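Local coordinates for protein Ulp1-like SUMO protease (Chaetomium thermophilum, PDB 6DG4) that probably removes SUMO from its conjugates as a thiol protease of the peptidase C48 (Ulp1) family, this chain being its C-terminal catalytic domain, at residues L123-I128 with I143-R148; V117-F122 with V176-F181; S94-R99 with I128-C133; D190-R195 with D218-Y223. All coordinates share one frame; numbering follows the deposited sequence.

Four contacts illustrate how a protease domain is assembled around a central sheet. Interactions 1 and 3 share Ile128 and strand 127-134, with centres about 17 Å apart: the first pairs this strand with 137-144, the second lays helix 96-103 against it. Interaction 2, centred about 11 Å from interaction 1, ties the loop preceding strand 127-134 to the end of helix 163-177, and its segments enclose those of interaction 1 along the chain. Phe122 of interaction 2 touches both Pro145 and Ile128. Interaction 4, later in sequence, joins the loops flanking helix 202-215 and meets interaction 1 where Phe191 touches Arg144. Interactions 1 to 3 thus fasten loops and helices round one sheet of the catalytic domain.

Interaction 1 (L123-I128 with I143-R148); sequences LDIDTI and IRPGRR
Three groups converge on the carbonyl oxygen of Asp126: Arg144 CA makes a CA-H...O contact with Asp126 O at 3.3 Å, and two waters donate to it. One of these waters accepts from Arg144 NE and the other, weakly, from Gly146 N, so solvent joins the two segments where strand pairing stops. The tip of Arg144 continues to Ser2 O through NH1. Direct bonding belongs to the adjoining antiparallel hydrogen-bonded pair, with Ile128 N to Ile143 O at 2.8 Å and Ile143 N to Ile128 O at 3.0 Å. Pro145 crosses Ile128 at about a right angle, its CG 3.9 Å from Ile128 CD1. Leu123 lays CD2 over one face of the Arg148 guanidinium, 3.6 Å above its plane and toward the rim. A bend in the arginine chain (chi2 -68°) turns NH1 back to donate to Pro145 O at 2.8 Å, and a water links NH1 to Leu123 O. With an alanine here, Pro145 O would probably lose its side-chain donor and Leu123 the flat group it rests on. The contact lies at the open end of the hairpin 127-134/137-144, flanked in the sheet by strand 89-91 beyond Thr127 and strand 149-153 beyond Ile143.

Interaction 2 (V117-F122 with V176-F181); sequences VRKANF and VLEDQF
A single lysine spans the contact at full stretch to grip the carboxylates of two consecutive residues. Lys119 has CG anti to its own N (chi1 -178°) and every later torsion extended, which carries NZ across the end of the helix to salt bridges with Glu178 OE1 at 3.0 Å and Asp179 OD1 at 2.9 Å. The two acids are used differently: Glu178 OE1 is met on its anti side, whereas Asp179 OD1 is met on the syn side, well tilted from the carboxylate plane. Asp179 OD1 takes a second hydrogen bond from Gln180 NE2 at 3.2 Å, arriving from the opposite face of that plane, so one oxygen is clasped between two donors. On the way, the lysine's aliphatic chain runs past backbone carbonyls, with CB 3.5 Å from Val176 O and CE 3.4 Å from Leu177 O. The carbonyls at the helix C-terminus may add a weaker favourable field for the ammonium group, beyond its two acids. Glu178 leaves the helix with positive phi (56°), at the point where the chain turns.

Below this exposed polar network lies a buried apolar layer. Val176 and Leu177 both approach the Phe122 ring obliquely and from the same side, Val176 CG1 meeting Phe122 CD1 at 3.8 Å and Leu177 CD2 meeting Phe122 CD2 at 3.8 Å, while Val117 CG1 lies at the ring edge. Val173 and Trp186 extend this layer. The contact thereby fastens the loop between helix 109-114 and strand 127-134 to the last turn of helix 163-177.

Interaction 3 (S94-R99 with I128-C133); sequences SFFWPR and ILIPIC
Helix 96-103 packs its first turn on strand 127-134 of the mixed sheet, and the junction is a tryptophan lying flat on an isoleucine. Ile132 CG2 comes over the face of the Trp97 five-membered ring, 3.7 Å from its centroid and 13° off the normal, a CH-pi contact. The other branch of the same residue spreads along the same indole: Ile132 CD1 reaches the benzo part, 3.8 Å from Trp97 CZ3. With CG anti to its N (chi1 -172°), Trp97 sends the indole over Ile132, and NE1 bonds to Glu134 OE2. Phe96 adds a second, oblique contact, its CD2 3.9 Å from Ile130 CG2. No direct hydrogen bond joins the segments; instead one water accepts from Trp97 N at 2.9 Å and donates to Pro131 O at 2.7 Å. Replacing Trp97 by an alanine would probably uncover both branches of Ile132 and leave Glu134 without its indole partner. Helix 163-177 closes over this side, Val165 touching Trp97 and Ile132 and Leu172 touching Phe96, while Leu129 and Pro131 face helix 62-80 on the other side of the strand. Such a central sheet packed between helices is consistent with the papain-like fold of clan CA cysteine proteases.

Interaction 4 (D190-R195 with D218-Y223); sequences DFQAPR and DPAQAY. With SO4 (sulfate ion), chain C.
The ring of Tyr223 carries Pro194 on one face: Pro194 CG stands over its centre, 3.5 Å from the centroid and 12° off the normal, a CH-pi contact with the two side chains roughly perpendicular. Phe205 and Thr208 of helix 202-215 also touch this tyrosine. Pro194 CG rests at the same time against Tyr223 O, 3.3 Å away, and its CD meets Pro219 CB. Another flat group, the Arg195 guanidinium, has a sulfate at its edge, NH1 donating nearly straight (168°) to sulfate O1 at 2.8 Å; Arg160 holds the same ion. Gln192, its CG anti to the backbone N (chi1 -176°) and its chain extended, sets its amide carbon CD 3.5 Å from Ala220 CB.

Two waters provide the polar links. One donates to Gln192 O at 2.7 Å and to Asp218 OD1 at 2.6 Å. The other donates to Pro194 O and to Tyr223 OH, which is also bonded to Asn209 OD1. Without one direct hydrogen bond between them, the loops before and after helix 202-215 are thus held by proline and alanine surfaces and by shared solvent, and the sulfate, probably from the crystallisation liquor, suggests a local positive potential at Arg195 and Arg160.

Interaction 1 (L123-I128 with I143-R148)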
# COMPACT_ATOMS: atom_id res chain seq x y z
N LEU A 123 1.67 17.06 -9.47
CA LEU A 123 2.89 16.62 -10.13
C LEU A 123 4.09 16.57 -9.20
O LEU A 123 5.11 15.97 -9.57
CB LEU A 123 3.18 17.51 -11.34
CG LEU A 123 2.13 17.48 -12.45
CD1 LEU A 123 2.53 18.42 -13.58
CD2 LEU A 123 1.94 16.08 -12.99
N ASP A 124 4.00 17.17 -8.01
CA ASP A 124 5.06 17.10 -7.01
C ASP A 124 5.01 15.80 -6.21
O ASP A 124 5.98 15.47 -5.54
CB ASP A 124 4.92 18.30 -6.07
CG ASP A 124 5.96 18.31 -4.95
OD1 ASP A 124 7.17 18.46 -5.26
OD2 ASP A 124 5.58 18.21 -3.76
N ILE A 125 3.91 15.07 -6.26
CA ILE A 125 3.82 13.78 -5.59
C ILE A 125 4.60 12.75 -6.40
O ILE A 125 4.50 12.73 -7.64
CB ILE A 125 2.34 13.36 -5.47
CG1 ILE A 125 1.53 14.42 -4.71
CG2 ILE A 125 2.22 12.00 -4.79
CD1 ILE A 125 0.02 14.18 -4.76
N ASP A 126 5.36 11.89 -5.72
CA ASP A 126 6.03 10.78 -6.40
C ASP A 126 5.14 9.55 -6.55
O ASP A 126 5.17 8.89 -7.60
CB ASP A 126 7.28 10.34 -5.63
CG ASP A 126 8.40 11.35 -5.69
OD1 ASP A 126 8.43 12.21 -6.59
OD2 ASP A 126 9.28 11.27 -4.81
N THR A 127 4.37 9.20 -5.52
CA THR A 127 3.65 7.94 -5.49
C THR A 127 2.30 8.12 -4.82
O THR A 127 2.23 8.63 -3.70
CB THR A 127 4.44 6.91 -4.69
OG1 THR A 127 5.78 6.85 -5.21
CG2 THR A 127 3.81 5.54 -4.78
N ILE A 128 1.24 7.69 -5.51
CA ILE A 128 -0.11 7.64 -4.97
C ILE A 128 -0.52 6.17 -4.91
O ILE A 128 -0.56 5.49 -5.94
CB ILE A 128 -1.10 8.45 -5.83
CG1 ILE A 128 -0.67 9.91 -5.90
CG2 ILE A 128 -2.51 8.32 -5.27
CD1 ILE A 128 -1.50 10.75 -6.87
N ILE A 143 -0.33 5.52 -8.94
CA ILE A 143 -0.11 6.64 -9.84
C ILE A 143 1.24 7.25 -9.47
O ILE A 143 1.53 7.45 -8.29
CB ILE A 143 -1.24 7.67 -9.74
CG1 ILE A 143 -2.59 7.02 -10.07
CG2 ILE A 143 -0.97 8.84 -10.68
CD1 ILE A 143 -3.80 7.91 -9.79
N ARG A 144 2.07 7.51 -10.48
CA ARG A 144 3.39 8.09 -10.29
C ARG A 144 3.41 9.41 -11.05
O ARG A 144 3.78 9.44 -12.24
CB ARG A 144 4.48 7.13 -10.75
CG ARG A 144 4.43 5.78 -10.02
CD ARG A 144 5.43 4.81 -10.58
NE ARG A 144 6.71 4.90 -9.90
CZ ARG A 144 7.85 4.39 -10.36
NH1 ARG A 144 7.89 3.81 -11.56
NH2 ARG A 144 8.95 4.49 -9.63
N PRO A 145 3.00 10.51 -10.42
CA PRO A 145 2.81 11.75 -11.19
C PRO A 145 4.07 12.30 -11.83
O PRO A 145 4.00 12.84 -12.94
CB PRO A 145 2.22 12.72 -10.15
CG PRO A 145 1.49 11.79 -9.20
CD PRO A 145 2.43 10.62 -9.07
N GLY A 146 5.23 12.21 -11.17
CA GLY A 146 6.45 12.69 -11.78
C GLY A 146 6.82 11.92 -13.03
O GLY A 146 7.48 12.46 -13.93
N ARG A 147 6.40 10.66 -13.12
CA ARG A 147 6.65 9.84 -14.29
C ARG A 147 5.51 9.88 -15.30
O ARG A 147 5.66 9.36 -16.41
CB ARG A 147 6.89 8.39 -13.85
CG ARG A 147 8.13 8.29 -13.00
CD ARG A 147 8.49 6.90 -12.63
NE ARG A 147 9.48 6.93 -11.56
CZ ARG A 147 10.80 6.99 -11.75
NH1 ARG A 147 11.32 7.00 -12.97
NH2 ARG A 147 11.59 7.02 -10.69
N ARG A 148 4.40 10.51 -14.93
CA ARG A 148 3.21 10.56 -15.78
C ARG A 148 2.73 9.15 -16.12
O ARG A 148 2.39 8.85 -17.26
CB ARG A 148 3.42 11.40 -17.04
CG ARG A 148 4.09 12.76 -16.83
CD ARG A 148 3.24 13.77 -16.06
NE ARG A 148 3.83 15.10 -16.21
CZ ARG A 148 4.78 15.60 -15.43
NH1 ARG A 148 5.26 14.90 -14.42
NH2 ARG A 148 5.28 16.80 -15.69
O HOH W 1 6.69 16.02 -11.75
O HOH W 2 6.39 9.92 -9.86
O HOH W 3 7.29 6.70 -7.67
O HOH W 4 6.23 4.70 -7.07

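Interaction 2 (V117-F122 with V176-F181)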
# COMPACT_ATOMS: atom_id res chain seq x y z
N VAL A 117 -4.13 15.37 -2.25
CA VAL A 117 -4.01 15.27 -3.69
C VAL A 117 -4.80 16.42 -4.28
O VAL A 117 -6.03 16.35 -4.41
CB VAL A 117 -4.50 13.91 -4.21
CG1 VAL A 117 -4.42 13.85 -5.71
CG2 VAL A 117 -3.70 12.78 -3.58
N ARG A 118 -4.10 17.50 -4.64
CA ARG A 118 -4.71 18.69 -5.20
C ARG A 118 -4.02 19.05 -6.50
O ARG A 118 -2.89 18.63 -6.77
CB ARG A 118 -4.62 19.87 -4.22
CG ARG A 118 -5.43 19.67 -2.95
CD ARG A 118 -5.18 20.79 -1.96
NE ARG A 118 -6.06 20.72 -0.79
CZ ARG A 118 -5.81 20.00 0.30
NH1 ARG A 118 -4.70 19.28 0.41
NH2 ARG A 118 -6.67 20.02 1.31
N LYS A 119 -4.71 19.83 -7.33
CA LYS A 119 -4.13 20.24 -8.61
C LYS A 119 -2.76 20.88 -8.41
O LYS A 119 -1.81 20.58 -9.15
CB LYS A 119 -5.07 21.20 -9.32
CG LYS A 119 -4.59 21.67 -10.70
CD LYS A 119 -5.62 22.59 -11.34
CE LYS A 119 -5.16 23.07 -12.71
NZ LYS A 119 -6.15 23.98 -13.33
N ALA A 120 -2.63 21.77 -7.42
CA ALA A 120 -1.40 22.54 -7.28
C ALA A 120 -0.18 21.68 -6.98
O ALA A 120 0.93 22.01 -7.42
CB ALA A 120 -1.56 23.60 -6.19
N ASN A 121 -0.34 20.59 -6.23
CA ASN A 121 0.80 19.77 -5.84
C ASN A 121 0.84 18.42 -6.53
O ASN A 121 1.76 17.64 -6.27
CB ASN A 121 0.84 19.59 -4.32
CG ASN A 121 -0.25 18.66 -3.82
OD1 ASN A 121 -1.43 18.89 -4.05
ND2 ASN A 121 0.15 17.59 -3.12
N PHE A 122 -0.12 18.12 -7.41
CA PHE A 122 -0.24 16.78 -7.96
C PHE A 122 1.06 16.28 -8.57
O PHE A 122 1.52 15.17 -8.26
CB PHE A 122 -1.37 16.75 -9.00
CG PHE A 122 -1.70 15.37 -9.48
CD1 PHE A 122 -2.52 14.54 -8.74
CD2 PHE A 122 -1.18 14.89 -10.68
CE1 PHE A 122 -2.81 13.27 -9.17
CE2 PHE A 122 -1.48 13.62 -11.11
CZ PHE A 122 -2.29 12.81 -10.35
N VAL A 176 -8.23 15.76 -11.92
CA VAL A 176 -7.46 16.58 -11.00
C VAL A 176 -6.68 17.66 -11.75
O VAL A 176 -6.65 18.83 -11.34
CB VAL A 176 -6.52 15.70 -10.15
CG1 VAL A 176 -5.62 16.58 -9.30
CG2 VAL A 176 -7.33 14.76 -9.26
N LEU A 177 -6.03 17.29 -12.85
CA LEU A 177 -5.09 18.19 -13.51
C LEU A 177 -5.76 19.23 -14.41
O LEU A 177 -5.15 20.27 -14.67
CB LEU A 177 -4.05 17.41 -14.31
CG LEU A 177 -2.92 16.81 -13.48
CD1 LEU A 177 -2.01 15.96 -14.35
CD2 LEU A 177 -2.12 17.91 -12.79
N GLU A 178 -6.97 18.97 -14.89
CA GLU A 178 -7.73 19.96 -15.68
C GLU A 178 -6.91 20.40 -16.89
O GLU A 178 -6.47 19.54 -17.67
CB GLU A 178 -8.20 21.09 -14.77
CG GLU A 178 -9.02 20.66 -13.59
CD GLU A 178 -9.48 21.82 -12.73
OE1 GLU A 178 -8.89 22.92 -12.81
OE2 GLU A 178 -10.43 21.63 -11.95
N ASP A 179 -6.68 21.70 -17.08
CA ASP A 179 -5.94 22.19 -18.24
C ASP A 179 -4.46 21.84 -18.19
O ASP A 179 -3.75 22.11 -19.16
CB ASP A 179 -6.12 23.71 -18.40
CG ASP A 179 -5.64 24.51 -17.20
OD1 ASP A 179 -5.33 23.93 -16.14
OD2 ASP A 179 -5.59 25.76 -17.31
N GLN A 180 -3.98 21.24 -17.10
CA GLN A 180 -2.60 20.76 -17.03
C GLN A 180 -2.46 19.30 -17.46
O GLN A 180 -1.35 18.76 -17.43
CB GLN A 180 -2.05 20.95 -15.61
CG GLN A 180 -2.18 22.37 -15.08
CD GLN A 180 -1.46 23.39 -15.95
OE1 GLN A 180 -0.28 23.25 -16.24
NE2 GLN A 180 -2.19 24.43 -16.36
N PHE A 181 -3.56 18.65 -17.85
CA PHE A 181 -3.52 17.27 -18.31
C PHE A 181 -3.13 17.22 -19.79
O PHE A 181 -3.83 17.78 -20.64
CB PHE A 181 -4.88 16.60 -18.13
CG PHE A 181 -4.88 15.15 -18.49
CD1 PHE A 181 -4.14 14.23 -17.76
CD2 PHE A 181 -5.63 14.69 -19.57
CE1 PHE A 181 -4.15 12.89 -18.10
CE2 PHE A 181 -5.64 13.35 -19.90
CZ PHE A 181 -4.89 12.45 -19.17

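Interaction 3 (S94-R99 with I128-C133)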
# COMPACT_ATOMS: atom_id res chain seq x y z
N SER A 94 -9.92 2.50 2.23
CA SER A 94 -10.77 1.54 1.55
C SER A 94 -12.05 2.16 1.02
O SER A 94 -12.77 1.51 0.25
CB SER A 94 -11.11 0.38 2.49
OG SER A 94 -12.06 0.76 3.48
N PHE A 95 -12.35 3.40 1.40
CA PHE A 95 -13.54 4.07 0.90
C PHE A 95 -13.32 4.72 -0.45
O PHE A 95 -14.30 5.07 -1.12
CB PHE A 95 -14.00 5.12 1.92
CG PHE A 95 -14.49 4.52 3.21
CD1 PHE A 95 -15.81 4.13 3.33
CD2 PHE A 95 -13.64 4.30 4.27
CE1 PHE A 95 -16.28 3.57 4.50
CE2 PHE A 95 -14.09 3.74 5.45
CZ PHE A 95 -15.41 3.37 5.56
N PHE A 96 -12.07 4.87 -0.90
CA PHE A 96 -11.85 5.65 -2.10
C PHE A 96 -12.33 4.92 -3.35
O PHE A 96 -13.10 5.47 -4.14
CB PHE A 96 -10.38 6.05 -2.25
CG PHE A 96 -10.13 6.89 -3.46
CD1 PHE A 96 -10.51 8.21 -3.47
CD2 PHE A 96 -9.56 6.35 -4.59
CE1 PHE A 96 -10.30 8.99 -4.58
CE2 PHE A 96 -9.36 7.13 -5.71
CZ PHE A 96 -9.72 8.45 -5.70
N TRP A 97 -11.88 3.69 -3.56
CA TRP A 97 -12.27 3.00 -4.79
C TRP A 97 -13.78 2.86 -4.91
O TRP A 97 -14.31 3.14 -6.00
CB TRP A 97 -11.54 1.66 -4.91
CG TRP A 97 -11.75 1.01 -6.24
CD1 TRP A 97 -12.51 -0.09 -6.49
CD2 TRP A 97 -11.20 1.42 -7.50
NE1 TRP A 97 -12.47 -0.39 -7.83
CE2 TRP A 97 -11.67 0.52 -8.47
CE3 TRP A 97 -10.37 2.47 -7.89
CZ2 TRP A 97 -11.34 0.63 -9.82
CZ3 TRP A 97 -10.03 2.58 -9.24
CH2 TRP A 97 -10.51 1.66 -10.18
N PRO A 98 -14.52 2.46 -3.88
CA PRO A 98 -15.99 2.43 -4.02
C PRO A 98 -16.58 3.79 -4.35
O PRO A 98 -17.53 3.87 -5.14
CB PRO A 98 -16.47 1.89 -2.66
CG PRO A 98 -15.30 1.28 -2.02
CD PRO A 98 -14.06 1.87 -2.61
N ARG A 99 -16.03 4.87 -3.78
CA ARG A 99 -16.51 6.21 -4.10
C ARG A 99 -16.24 6.54 -5.56
O ARG A 99 -17.09 7.12 -6.25
CB ARG A 99 -15.83 7.23 -3.19
CG ARG A 99 -16.27 8.66 -3.42
CD ARG A 99 -17.43 9.00 -2.53
NE ARG A 99 -17.92 10.36 -2.74
CZ ARG A 99 -18.98 10.86 -2.11
NH1 ARG A 99 -19.64 10.12 -1.23
NH2 ARG A 99 -19.37 12.10 -2.36
N ILE A 128 1.24 7.69 -5.51
CA ILE A 128 -0.11 7.64 -4.97
C ILE A 128 -0.52 6.17 -4.91
O ILE A 128 -0.56 5.49 -5.94
CB ILE A 128 -1.10 8.45 -5.83
CG1 ILE A 128 -0.67 9.91 -5.90
CG2 ILE A 128 -2.51 8.32 -5.27
CD1 ILE A 128 -1.50 10.75 -6.87
N LEU A 129 -0.81 5.69 -3.70
CA LEU A 129 -1.16 4.29 -3.46
C LEU A 129 -2.67 4.18 -3.25
O LEU A 129 -3.21 4.77 -2.32
CB LEU A 129 -0.42 3.79 -2.22
CG LEU A 129 1.11 3.85 -2.27
CD1 LEU A 129 1.69 3.53 -0.89
CD2 LEU A 129 1.68 2.89 -3.31
N ILE A 130 -3.33 3.41 -4.11
CA ILE A 130 -4.78 3.24 -4.07
C ILE A 130 -5.08 1.76 -3.91
O ILE A 130 -4.98 0.99 -4.87
CB ILE A 130 -5.44 3.81 -5.34
CG1 ILE A 130 -5.17 5.31 -5.46
CG2 ILE A 130 -6.94 3.54 -5.32
CD1 ILE A 130 -5.52 5.89 -6.83
N PRO A 131 -5.44 1.32 -2.70
CA PRO A 131 -5.83 -0.09 -2.52
C PRO A 131 -7.22 -0.32 -3.09
O PRO A 131 -8.15 0.45 -2.84
CB PRO A 131 -5.81 -0.27 -1.00
CG PRO A 131 -5.34 1.01 -0.40
CD PRO A 131 -5.50 2.08 -1.44
N ILE A 132 -7.36 -1.40 -3.86
CA ILE A 132 -8.59 -1.72 -4.57
C ILE A 132 -9.06 -3.09 -4.12
O ILE A 132 -8.29 -4.06 -4.19
CB ILE A 132 -8.36 -1.71 -6.09
CG1 ILE A 132 -8.04 -0.30 -6.58
CG2 ILE A 132 -9.58 -2.28 -6.81
CD1 ILE A 132 -7.70 -0.20 -8.05
N CYS A 133 -10.31 -3.18 -3.69
CA CYS A 133 -10.90 -4.47 -3.35
C CYS A 133 -12.15 -4.67 -4.19
O CYS A 133 -13.13 -3.93 -4.04
CB CYS A 133 -11.24 -4.53 -1.86
SG CYS A 133 -11.66 -6.20 -1.32
O HOH W 5 -9.58 2.61 -2.13

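Interaction 4 (D190-R195 with D218-Y223)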
# COMPACT_ATOMS: atom_id res chain seq x y z
N ASP A 190 2.58 -1.47 -17.01
CA ASP A 190 2.52 -2.69 -16.22
C ASP A 190 3.89 -2.98 -15.63
O ASP A 190 4.93 -2.78 -16.27
CB ASP A 190 2.10 -3.89 -17.08
CG ASP A 190 0.61 -3.92 -17.37
OD1 ASP A 190 -0.21 -3.59 -16.49
OD2 ASP A 190 0.26 -4.29 -18.50
N PHE A 191 3.89 -3.45 -14.39
CA PHE A 191 5.08 -3.94 -13.71
C PHE A 191 4.93 -5.42 -13.44
O PHE A 191 3.87 -5.88 -13.00
CB PHE A 191 5.30 -3.21 -12.38
CG PHE A 191 5.63 -1.77 -12.53
CD1 PHE A 191 6.92 -1.38 -12.83
CD2 PHE A 191 4.67 -0.79 -12.36
CE1 PHE A 191 7.25 -0.05 -12.98
CE2 PHE A 191 4.98 0.55 -12.51
CZ PHE A 191 6.27 0.92 -12.83
N GLN A 192 5.99 -6.18 -13.71
CA GLN A 192 6.01 -7.57 -13.28
C GLN A 192 6.07 -7.62 -11.76
O GLN A 192 6.75 -6.80 -11.12
CB GLN A 192 7.23 -8.29 -13.85
CG GLN A 192 7.27 -9.78 -13.53
CD GLN A 192 8.64 -10.44 -13.80
OE1 GLN A 192 9.48 -9.92 -14.55
NE2 GLN A 192 8.85 -11.59 -13.17
N ALA A 193 5.37 -8.58 -11.18
CA ALA A 193 5.39 -8.75 -9.73
C ALA A 193 5.17 -10.22 -9.44
O ALA A 193 4.72 -10.98 -10.31
CB ALA A 193 4.32 -7.89 -9.05
N PRO A 194 5.50 -10.68 -8.23
CA PRO A 194 5.34 -12.10 -7.92
C PRO A 194 3.90 -12.56 -8.12
O PRO A 194 2.95 -11.83 -7.86
CB PRO A 194 5.76 -12.18 -6.45
CG PRO A 194 6.78 -11.09 -6.33
CD PRO A 194 6.23 -9.97 -7.16
N ARG A 195 3.76 -13.80 -8.59
CA ARG A 195 2.47 -14.35 -8.94
C ARG A 195 1.77 -14.95 -7.73
O ARG A 195 2.37 -15.65 -6.92
CB ARG A 195 2.64 -15.44 -10.00
CG ARG A 195 1.32 -16.06 -10.46
CD ARG A 195 1.55 -17.07 -11.57
NE ARG A 195 1.99 -16.44 -12.81
CZ ARG A 195 1.18 -15.84 -13.67
NH1 ARG A 195 -0.12 -15.77 -13.42
NH2 ARG A 195 1.67 -15.31 -14.78
N ASP A 218 12.10 -3.09 -7.26
CA ASP A 218 11.42 -3.98 -8.21
C ASP A 218 10.82 -5.18 -7.49
O ASP A 218 11.55 -6.05 -7.01
CB ASP A 218 12.43 -4.45 -9.26
CG ASP A 218 11.79 -5.23 -10.39
OD1 ASP A 218 10.65 -5.72 -10.21
OD2 ASP A 218 12.43 -5.36 -11.46
N PRO A 219 9.49 -5.28 -7.41
CA PRO A 219 8.90 -6.40 -6.65
C PRO A 219 9.22 -7.77 -7.23
O PRO A 219 9.35 -8.73 -6.46
CB PRO A 219 7.40 -6.09 -6.66
CG PRO A 219 7.19 -5.26 -7.88
CD PRO A 219 8.45 -4.42 -8.00
N ALA A 220 9.35 -7.87 -8.55
CA ALA A 220 9.66 -9.15 -9.18
C ALA A 220 11.03 -9.67 -8.79
O ALA A 220 11.27 -10.89 -8.84
CB ALA A 220 9.59 -9.01 -10.70
N GLN A 221 11.94 -8.79 -8.39
CA GLN A 221 13.27 -9.18 -7.95
C GLN A 221 13.36 -9.37 -6.44
O GLN A 221 14.42 -9.78 -5.96
CB GLN A 221 14.28 -8.10 -8.38
CG GLN A 221 14.38 -7.96 -9.89
CD GLN A 221 15.28 -6.82 -10.34
OE1 GLN A 221 15.63 -5.93 -9.56
NE2 GLN A 221 15.66 -6.84 -11.62
N ALA A 222 12.28 -9.13 -5.69
CA ALA A 222 12.39 -8.90 -4.26
C ALA A 222 11.77 -9.95 -3.36
O ALA A 222 12.21 -10.08 -2.21
CB ALA A 222 11.78 -7.54 -3.89
N TYR A 223 10.76 -10.71 -3.80
CA TYR A 223 10.08 -11.61 -2.87
C TYR A 223 9.35 -12.70 -3.65
O TYR A 223 9.26 -12.66 -4.88
CB TYR A 223 9.16 -10.83 -1.92
CG TYR A 223 7.87 -10.30 -2.51
CD1 TYR A 223 7.83 -9.10 -3.21
CD2 TYR A 223 6.68 -11.00 -2.34
CE1 TYR A 223 6.65 -8.62 -3.75
CE2 TYR A 223 5.49 -10.53 -2.88
CZ TYR A 223 5.47 -9.34 -3.57
OH TYR A 223 4.27 -8.90 -4.08
S SO4 C . -1.79 -14.39 -16.52
O1 SO4 C . -2.09 -14.75 -15.14
O2 SO4 C . -1.26 -15.55 -17.23
O3 SO4 C . -3.02 -13.94 -17.17
O4 SO4 C . -0.80 -13.32 -16.54
O HOH W 6 8.67 -4.97 -11.80
O HOH W 7 2.54 -9.52 -6.58